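Local atomic coordinates of japanin (Rhipicephalus appendiculatus, PDB entry 4BOE), a protein that binds cholesterol in a lipocalin pocket and, secreted in tick saliva, modulates the host immune response by blocking dendritic cell differentiation from monocytes. Residues D98-L103 and T119-D124. Sequence-based numbering, arbitrary orientation.
Sequences DNDFLL and TLKYVD
Asp-100 meets Thr-119 through two hydrogen bonds, one from the backbone and one from the side chain. Thr-119 N donates to Asp-100 O at 3.0 Å. This bond carries the antiparallel pairing of strands 101-106 and 114-118 on to where the first begins and the second has just ended; Leu-102, whose backbone is hydrogen-bonded to that of Trp-117, lies further along the same pairing. The hydroxyl makes the second bond: Thr-119 OG1 gives its proton to Asp-100 OD1 at 2.6 Å, on the anti lone pair, the one turned away from OD2. Threonine suits this place because, with OG1 set between its own N and carbonyl carbon (chi1 65°), the hydroxyl points at the carboxylate while CG2 packs 3.8 Å from Asp-100 CA.

The second oxygen, OD2, faces the lysine. Lys-121, extended throughout, crosses the aspartate at about a right angle; its long chain passes with CD 3.6 Å from Asp-100 OD2 and carries NZ to a long salt bridge of 3.9 Å with that oxygen. A water closes the gap, donating to Asp-100 OD2 at 2.6 Å and accepting from Lys-121 NZ. Tyrosine offers both a ring, whose CE2 lies 3.6 Å from Asp-100 CB, and a hydroxyl, which shares a second water with Asp-100 N. The Tyr-122 side chain also touches Ile-130 of helix 128-137.

With an alanine here, the Thr-119 hydroxyl would probably lose this acceptor and Lys-121 this countercharge, while the backbone bond could remain.

Away from the cholesterol pocket, then, a single short acidic side chain ties the hairpin turn between strands 91-98 and 101-106 to the start of the loop leading to helix 128-137, its two oxygens serving separate partners: OD1 the hydroxyl directly, OD2 the amine through a long salt bridge and a bridging water.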
# COMPACT_ATOMS: atom_id res chain seq x y z
N ASP A 98 -6.23 1.97 11.48
CA ASP A 98 -6.49 3.14 12.30
C ASP A 98 -6.51 4.34 11.31
O ASP A 98 -6.48 4.13 10.10
CB ASP A 98 -5.40 3.28 13.37
CG ASP A 98 -5.79 4.08 14.61
OD1 ASP A 98 -6.67 4.96 14.51
OD2 ASP A 98 -5.20 3.84 15.68
N ASN A 99 -6.54 5.57 11.81
CA ASN A 99 -6.55 6.77 10.97
C ASN A 99 -5.33 6.87 10.07
O ASN A 99 -5.45 7.39 8.97
CB ASN A 99 -6.60 8.03 11.86
CG ASN A 99 -7.89 8.14 12.63
OD1 ASN A 99 -8.98 8.02 12.06
ND2 ASN A 99 -7.79 8.38 13.94
N ASP A 100 -4.16 6.37 10.53
CA ASP A 100 -2.94 6.56 9.80
C ASP A 100 -2.20 5.28 9.43
O ASP A 100 -1.07 5.37 8.96
CB ASP A 100 -2.07 7.55 10.59
CG ASP A 100 -2.70 8.96 10.64
OD1 ASP A 100 -2.56 9.72 9.65
OD2 ASP A 100 -3.41 9.25 11.60
N PHE A 101 -2.84 4.12 9.51
CA PHE A 101 -2.21 2.89 9.03
C PHE A 101 -3.24 1.85 8.58
O PHE A 101 -4.39 1.88 8.99
CB PHE A 101 -1.18 2.30 10.01
CG PHE A 101 -1.77 1.36 11.03
CD1 PHE A 101 -1.95 0.02 10.73
CD2 PHE A 101 -2.23 1.84 12.25
CE1 PHE A 101 -2.61 -0.81 11.62
CE2 PHE A 101 -2.87 0.99 13.15
CZ PHE A 101 -3.06 -0.33 12.82
N LEU A 102 -2.79 0.98 7.68
CA LEU A 102 -3.59 -0.09 7.15
C LEU A 102 -2.71 -1.33 6.95
O LEU A 102 -1.62 -1.23 6.38
CB LEU A 102 -4.20 0.39 5.82
CG LEU A 102 -5.03 -0.61 5.05
CD1 LEU A 102 -6.28 -1.04 5.86
CD2 LEU A 102 -5.40 -0.05 3.70
N LEU A 103 -3.19 -2.48 7.41
CA LEU A 103 -2.46 -3.74 7.25
C LEU A 103 -3.36 -4.70 6.47
O LEU A 103 -4.43 -5.07 6.95
CB LEU A 103 -2.09 -4.32 8.63
CG LEU A 103 -1.30 -5.62 8.64
CD1 LEU A 103 0.03 -5.46 7.94
CD2 LEU A 103 -1.07 -6.08 10.08
N THR A 119 0.39 6.62 6.69
CA THR A 119 0.36 7.99 6.16
C THR A 119 1.65 8.72 6.53
O THR A 119 2.53 8.16 7.21
CB THR A 119 -0.85 8.76 6.70
OG1 THR A 119 -0.65 8.87 8.08
CG2 THR A 119 -2.17 8.07 6.40
N LEU A 120 1.77 9.99 6.10
CA LEU A 120 2.95 10.83 6.39
C LEU A 120 3.30 10.92 7.86
O LEU A 120 4.46 11.09 8.19
CB LEU A 120 2.78 12.26 5.85
CG LEU A 120 4.09 13.03 5.65
CD1 LEU A 120 4.89 12.46 4.47
CD2 LEU A 120 3.81 14.51 5.46
N LYS A 121 2.30 10.81 8.73
CA LYS A 121 2.49 10.88 10.17
C LYS A 121 3.53 9.87 10.69
O LYS A 121 4.24 10.17 11.65
CB LYS A 121 1.14 10.64 10.85
CG LYS A 121 1.14 10.73 12.34
CD LYS A 121 -0.24 10.46 12.85
CE LYS A 121 -0.31 10.61 14.35
NZ LYS A 121 -1.70 10.60 14.85
N TYR A 122 3.62 8.67 10.08
CA TYR A 122 4.52 7.64 10.55
C TYR A 122 5.65 7.25 9.61
O TYR A 122 6.30 6.26 9.90
CB TYR A 122 3.69 6.38 10.88
CG TYR A 122 2.54 6.58 11.85
CD1 TYR A 122 2.73 7.27 13.05
CD2 TYR A 122 1.36 5.87 11.70
CE1 TYR A 122 1.71 7.38 13.99
CE2 TYR A 122 0.35 5.93 12.66
CZ TYR A 122 0.52 6.70 13.80
OH TYR A 122 -0.48 6.80 14.74
N VAL A 123 5.90 7.97 8.51
CA VAL A 123 6.93 7.53 7.54
C VAL A 123 8.35 7.43 8.13
O VAL A 123 9.11 6.52 7.75
CB VAL A 123 6.95 8.32 6.20
CG1 VAL A 123 5.69 8.06 5.39
CG2 VAL A 123 7.20 9.81 6.39
N ASP A 124 8.72 8.33 9.01
CA ASP A 124 10.08 8.29 9.60
C ASP A 124 10.12 7.50 10.92
O ASP A 124 11.20 7.37 11.50
CB ASP A 124 10.62 9.72 9.81
CG ASP A 124 9.73 10.61 10.68
OD1 ASP A 124 8.52 10.29 10.83
OD2 ASP A 124 10.25 11.62 11.23
O HOH W 1 -3.17 5.77 13.43
O HOH W 2 -3.19 8.46 14.02